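Local coordinates for appr-1-p processing domain protein (Thermus aquaticus Y51MC23, PDB 5M31) that is a small macro domain protein, with an alpha/beta fold in which a mixed six-stranded sheet is packed between helices, at residues Asp108-Ile113 with Glu144-Leu149; Arg119-Pro124 with Val152-Tyr157. All blocks are in the same frame, centred on the assembly; numbering follows the deposited sequence.

Interaction 1 of 2, residues Asp108-Ile113 with Glu144-Leu149; sequences DLVCRI and EALEAL
Val-110 turns CG1 anti to its backbone N (chi1 168°), which leaves CG2 beside that nitrogen and aims both methyls at 144-149; Leu-149 holds CG anti to its own carbonyl carbon (chi1 -68°), swinging CD1 toward Ile-113 and CD2 toward Val-110. The contact joins two helices on one face of a macro domain sheet, the long helix 99-116 and the C-terminal end of helix 135-146 with the turn after it. Val-110 is forked, and its branches part. CG1 meets Leu-149 CD2 at 3.8 Å, whereas CG2 lies 3.7 Å from Leu-146 CD2, the valine and Leu-146 side chains running past one another in opposite senses. CG2 also rests against the carbonyl Ala-145 O at 3.5 Å. A short beta-branched residue suits this place, where the CA atoms of Val-110 and Leu-146 are 7.0 Å apart. Leu-109 and Ile-113, one turn apart, point toward the second segment; their length lets them fill the layer between helix and sheet. Leu-109 CD2 meets Leu-146 CD1 at 4.1 Å, the two side chains crossing nearly at right angles. No hydrogen bond spans the segments; apolar side chains make most of the contact. Ile-113 likewise crosses Leu-149 nearly perpendicularly, its CD1 stopping 3.7 Å from Leu-149 CD1.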
loop_
_atom_site.group_PDB
_atom_site.type_symbol
_atom_site.label_atom_id
_atom_site.label_comp_id
_atom_site.label_asym_id
_atom_site.label_seq_id
_atom_site.Cartn_x
_atom_site.Cartn_y
_atom_site.Cartn_z
ATOM N N ASP A 108 2.914 -10.167 0.620
ATOM C CA ASP A 108 2.553 -9.851 1.982
ATOM C C ASP A 108 1.249 -9.115 2.067
ATOM O O ASP A 108 0.564 -9.159 3.075
ATOM C CB ASP A 108 3.623 -9.043 2.674
ATOM C CG ASP A 108 3.567 -9.196 4.182
ATOM O OD1 ASP A 108 3.378 -10.337 4.655
ATOM O OD2 ASP A 108 3.580 -8.187 4.893
ATOM N N LEU A 109 0.912 -8.406 1.007
ATOM C CA LEU A 109 -0.394 -7.719 0.948
ATOM C C LEU A 109 -1.533 -8.716 1.035
ATOM O O LEU A 109 -2.497 -8.523 1.804
ATOM C CB LEU A 109 -0.477 -6.921 -0.320
ATOM C CG LEU A 109 -1.770 -6.113 -0.536
ATOM C CD1 LEU A 109 -2.022 -5.193 0.625
ATOM C CD2 LEU A 109 -1.605 -5.336 -1.817
ATOM N N VAL A 110 -1.430 -9.790 0.284
ATOM C CA VAL A 110 -2.385 -10.871 0.351
ATOM C C VAL A 110 -2.438 -11.414 1.771
ATOM O O VAL A 110 -3.549 -11.537 2.360
ATOM C CB VAL A 110 -2.064 -11.984 -0.626
ATOM C CG1 VAL A 110 -2.887 -13.248 -0.369
ATOM C CG2 VAL A 110 -2.284 -11.459 -2.036
ATOM N N CYS A 111 -1.277 -11.675 2.368
ATOM C CA CYS A 111 -1.213 -12.153 3.770
ATOM C C CYS A 111 -1.979 -11.252 4.729
ATOM O O CYS A 111 -2.773 -11.740 5.548
ATOM C CB CYS A 111 0.224 -12.244 4.233
ATOM S SG CYS A 111 1.127 -13.505 3.325
ATOM N N ARG A 112 -1.765 -9.937 4.663
ATOM C CA ARG A 112 -2.360 -9.025 5.653
ATOM C C ARG A 112 -3.855 -8.884 5.416
ATOM O O ARG A 112 -4.616 -8.762 6.371
ATOM C CB ARG A 112 -1.759 -7.634 5.590
ATOM C CG ARG A 112 -0.394 -7.447 6.252
ATOM C CD ARG A 112 -0.021 -8.391 7.363
ATOM N NE ARG A 112 -0.637 -8.082 8.651
ATOM C CZ ARG A 112 -0.220 -7.125 9.484
ATOM N NH1 ARG A 112 0.910 -6.502 9.248
ATOM N NH2 ARG A 112 -0.924 -6.828 10.587
ATOM N N ILE A 113 -4.257 -8.859 4.152
ATOM C CA ILE A 113 -5.708 -8.801 3.801
ATOM C C ILE A 113 -6.404 -9.999 4.433
ATOM O O ILE A 113 -7.482 -9.853 5.127
ATOM C CB ILE A 113 -5.874 -8.761 2.260
ATOM C CG1 ILE A 113 -5.416 -7.389 1.737
ATOM C CG2 ILE A 113 -7.306 -9.127 1.872
ATOM C CD1 ILE A 113 -5.353 -7.364 0.232
ATOM N N GLU A 144 -1.995 -10.869 -10.952
ATOM C CA GLU A 144 -1.597 -12.207 -10.501
ATOM C C GLU A 144 -1.806 -12.384 -9.007
ATOM O O GLU A 144 -2.330 -13.416 -8.553
ATOM C CB GLU A 144 -0.139 -12.450 -10.800
ATOM C CG GLU A 144 0.149 -12.780 -12.241
ATOM C CD GLU A 144 1.496 -13.457 -12.399
ATOM O OE1 GLU A 144 1.508 -14.634 -12.836
ATOM O OE2 GLU A 144 2.532 -12.827 -12.043
ATOM N N ALA A 145 -1.345 -11.410 -8.233
ATOM C CA ALA A 145 -1.456 -11.491 -6.772
ATOM C C ALA A 145 -2.894 -11.368 -6.252
ATOM O O ALA A 145 -3.306 -12.105 -5.348
ATOM C CB ALA A 145 -0.555 -10.454 -6.110
ATOM N N LEU A 146 -3.673 -10.467 -6.823
ATOM C CA LEU A 146 -4.868 -9.954 -6.139
ATOM C C LEU A 146 -6.178 -10.323 -6.822
ATOM O O LEU A 146 -7.248 -9.831 -6.434
ATOM C CB LEU A 146 -4.798 -8.443 -6.011
ATOM C CG LEU A 146 -3.640 -7.829 -5.253
ATOM C CD1 LEU A 146 -3.899 -6.341 -5.050
ATOM C CD2 LEU A 146 -3.426 -8.509 -3.909
ATOM N N GLU A 147 -6.113 -11.195 -7.817
ATOM C CA GLU A 147 -7.322 -11.845 -8.319
ATOM C C GLU A 147 -7.541 -13.211 -7.627
ATOM O O GLU A 147 -8.636 -13.789 -7.709
ATOM C CB GLU A 147 -7.273 -11.959 -9.849
ATOM C CG GLU A 147 -7.463 -10.610 -10.542
ATOM C CD GLU A 147 -7.257 -10.662 -12.053
ATOM O OE1 GLU A 147 -6.952 -11.760 -12.582
ATOM O OE2 GLU A 147 -7.386 -9.595 -12.713
ATOM N N ALA A 148 -6.536 -13.659 -6.857
ATOM C CA ALA A 148 -6.677 -14.850 -5.995
ATOM C C ALA A 148 -7.166 -14.505 -4.559
ATOM O O ALA A 148 -6.828 -15.207 -3.591
ATOM C CB ALA A 148 -5.355 -15.599 -5.934
ATOM N N LEU A 149 -7.948 -13.428 -4.437
ATOM C CA LEU A 149 -8.584 -13.044 -3.182
ATOM C C LEU A 149 -10.087 -13.177 -3.323
ATOM O O LEU A 149 -10.768 -12.311 -3.955
ATOM C CB LEU A 149 -8.278 -11.595 -2.848
ATOM C CG LEU A 149 -6.831 -11.249 -2.480
ATOM C CD1 LEU A 149 -6.788 -9.780 -2.191
ATOM C CD2 LEU A 149 -6.395 -12.049 -1.258
#

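Interaction 2 of 2, residues Arg119-Pro124 with Val152-Tyr157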
loop_
_atom_site.group_PDB
_atom_site.type_symbol
_atom_site.label_atom_id
_atom_site.label_comp_id
_atom_site.label_asym_id
_atom_site.label_seq_id
_atom_site.Cartn_x
_atom_site.Cartn_y
_atom_site.Cartn_z
ATOM N N ARG A 119 -12.216 -6.615 3.505
ATOM C CA ARG A 119 -13.136 -6.943 2.422
ATOM C C ARG A 119 -13.065 -5.931 1.277
ATOM O O ARG A 119 -13.655 -6.153 0.229
ATOM C CB ARG A 119 -14.593 -6.982 2.932
ATOM C CG ARG A 119 -14.802 -7.901 4.104
ATOM C CD ARG A 119 -14.434 -9.341 3.792
ATOM N NE ARG A 119 -15.089 -9.841 2.578
ATOM C CZ ARG A 119 -16.344 -10.284 2.475
ATOM N NH1 ARG A 119 -17.186 -10.342 3.528
ATOM N NH2 ARG A 119 -16.784 -10.707 1.290
ATOM N N SER A 120 -12.391 -4.808 1.501
ATOM C CA SER A 120 -12.180 -3.844 0.411
ATOM C C SER A 120 -10.918 -3.061 0.670
ATOM O O SER A 120 -10.602 -2.743 1.810
ATOM C CB SER A 120 -13.378 -2.898 0.262
ATOM O OG SER A 120 -13.616 -2.235 1.470
ATOM N N ILE A 121 -10.164 -2.801 -0.400
ATOM C CA ILE A 121 -8.845 -2.180 -0.287
ATOM C C ILE A 121 -8.562 -1.409 -1.570
ATOM O O ILE A 121 -9.001 -1.795 -2.655
ATOM C CB ILE A 121 -7.739 -3.236 -0.013
ATOM C CG1 ILE A 121 -6.404 -2.596 0.356
ATOM C CG2 ILE A 121 -7.645 -4.229 -1.145
ATOM C CD1 ILE A 121 -5.480 -3.544 1.123
ATOM N N ALA A 122 -7.845 -0.299 -1.427
ATOM C CA ALA A 122 -7.414 0.506 -2.559
ATOM C C ALA A 122 -5.912 0.731 -2.482
ATOM O O ALA A 122 -5.381 0.949 -1.409
ATOM C CB ALA A 122 -8.113 1.866 -2.600
ATOM N N LEU A 123 -5.320 0.737 -3.668
ATOM C CA LEU A 123 -3.888 0.809 -3.846
ATOM C C LEU A 123 -3.538 1.879 -4.868
ATOM O O LEU A 123 -4.256 2.070 -5.848
ATOM C CB LEU A 123 -3.392 -0.453 -4.529
ATOM C CG LEU A 123 -3.182 -1.798 -4.104
ATOM C CD1 LEU A 123 -4.539 -2.415 -3.856
ATOM C CD2 LEU A 123 -2.382 -2.495 -5.209
ATOM N N PRO A 124 -2.379 2.530 -4.686
ATOM C CA PRO A 124 -1.763 3.269 -5.767
ATOM C C PRO A 124 -1.060 2.329 -6.739
ATOM O O PRO A 124 -0.945 1.170 -6.481
ATOM C CB PRO A 124 -0.745 4.164 -5.025
ATOM C CG PRO A 124 -0.345 3.377 -3.856
ATOM C CD PRO A 124 -1.481 2.434 -3.526
ATOM N N VAL A 152 -12.937 -10.057 -1.868
ATOM C CA VAL A 152 -12.315 -8.770 -1.620
ATOM C C VAL A 152 -12.425 -7.875 -2.826
ATOM O O VAL A 152 -12.063 -8.282 -3.945
ATOM C CB VAL A 152 -10.812 -8.938 -1.296
ATOM C CG1 VAL A 152 -10.209 -7.586 -0.966
ATOM C CG2 VAL A 152 -10.641 -9.902 -0.125
ATOM N N GLU A 153 -12.969 -6.681 -2.623
ATOM C CA GLU A 153 -13.036 -5.664 -3.709
ATOM C C GLU A 153 -11.768 -4.846 -3.700
ATOM O O GLU A 153 -11.460 -4.281 -2.680
ATOM C CB GLU A 153 -14.228 -4.764 -3.491
ATOM C CG GLU A 153 -15.512 -5.558 -3.425
ATOM C CD GLU A 153 -16.746 -4.732 -3.702
ATOM O OE1 GLU A 153 -16.715 -3.502 -3.436
ATOM O OE2 GLU A 153 -17.755 -5.326 -4.200
ATOM N N VAL A 154 -10.975 -4.927 -4.780
ATOM C CA VAL A 154 -9.672 -4.276 -4.884
ATOM C C VAL A 154 -9.737 -3.179 -5.940
ATOM O O VAL A 154 -10.159 -3.424 -7.079
ATOM C CB VAL A 154 -8.576 -5.244 -5.351
ATOM C CG1 VAL A 154 -7.223 -4.574 -5.291
ATOM C CG2 VAL A 154 -8.599 -6.511 -4.527
ATOM N N TRP A 155 -9.357 -1.982 -5.520
ATOM C CA TRP A 155 -9.361 -0.845 -6.401
ATOM C C TRP A 155 -7.970 -0.356 -6.561
ATOM O O TRP A 155 -7.250 -0.150 -5.567
ATOM C CB TRP A 155 -10.221 0.238 -5.831
ATOM C CG TRP A 155 -11.573 -0.243 -5.604
ATOM C CD1 TRP A 155 -12.039 -0.886 -4.476
ATOM C CD2 TRP A 155 -12.592 -0.359 -6.577
ATOM N NE1 TRP A 155 -13.335 -1.278 -4.674
ATOM C CE2 TRP A 155 -13.706 -0.942 -5.950
ATOM C CE3 TRP A 155 -12.714 0.064 -7.915
ATOM C CZ2 TRP A 155 -14.896 -1.143 -6.626
ATOM C CZ3 TRP A 155 -13.873 -0.085 -8.532
ATOM C CH2 TRP A 155 -14.955 -0.742 -7.911
ATOM N N VAL A 156 -7.517 -0.295 -7.814
ATOM C CA VAL A 156 -6.175 0.141 -8.089
ATOM C C VAL A 156 -6.252 1.426 -8.827
ATOM O O VAL A 156 -6.944 1.536 -9.840
ATOM C CB VAL A 156 -5.331 -0.887 -8.890
ATOM C CG1 VAL A 156 -3.883 -0.424 -8.974
ATOM C CG2 VAL A 156 -5.438 -2.274 -8.229
ATOM N N TYR A 157 -5.617 2.442 -8.259
ATOM C CA TYR A 157 -5.593 3.741 -8.864
ATOM C C TYR A 157 -4.443 3.832 -9.868
ATOM O O TYR A 157 -3.298 3.518 -9.532
ATOM C CB TYR A 157 -5.532 4.803 -7.759
ATOM C CG TYR A 157 -6.850 5.010 -7.070
ATOM C CD1 TYR A 157 -7.451 4.004 -6.283
ATOM C CD2 TYR A 157 -7.614 6.156 -7.329
ATOM C CE1 TYR A 157 -8.673 4.192 -5.699
ATOM C CE2 TYR A 157 -8.813 6.366 -6.700
ATOM C CZ TYR A 157 -9.394 5.365 -5.976
ATOM O OH TYR A 157 -10.631 5.545 -5.440
#
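Leu-123 and Val-154 meet on the helix-covered face of two parallel strands, 120-123 and 153-157, the two ends of a beta-alpha-beta unit whose helix is 135-146. From Leu-123 CB, 4.0 Å from Trp-155 O, the chain runs to CG, set beside the backbone N (chi1 -75°), and forks. CD1 lies obliquely across Val-154, 3.7 Å from its CG1, and is 3.9 Å from Trp-155 O, while CD2 leans toward Val-156 CG2 at 4.3 Å. Branched aliphatic residues suit this buried face, where Leu-146 of the helix also covers Leu-123. On the other face the single methyl of Ala-122 lets the Tyr-157 ring come close, CB to CE1 3.9 Å, while Leu-123 O sits at the edge of that tyrosine ring. Five backbone hydrogen bonds join the segments, and the strand axes diverge by 13°. Trp-155 N reaches Ile-121 O at 2.9 Å, and Tyr-157 N gives Leu-123 O a nearly straight bond of 2.8 Å (178°). Glu-153 N bonds to Arg-119 O. Because main-chain atoms supply all the hydrogen bonds between these segments, the pairing needs no particular polar side chain, and the side chains can largely suit the face they lie on.

In the fold
From the N terminus, strands 11-15 and 26-31 come first; they will flank the pair of interaction 2 in the sheet. After two helices and strands 71-74 and 83-88, the chain reaches helix 99-116, which carries 108-113, and then strand 120-123. Helix 135-146 follows, and its end closes interaction 1 across 30 intervening residues; strand 153-157 closes interaction 2 across 27. The segments alternate, so the two loops cross, and each contact straddles part of the other. Their centres lie 11 Å apart, one between helices and the other in the sheet beneath. Leu-109 and Ile-113 rest on Ile-121, Ile-113 also touches Val-152, and Leu-146 packs on Val-154, uniting both helices with both strands.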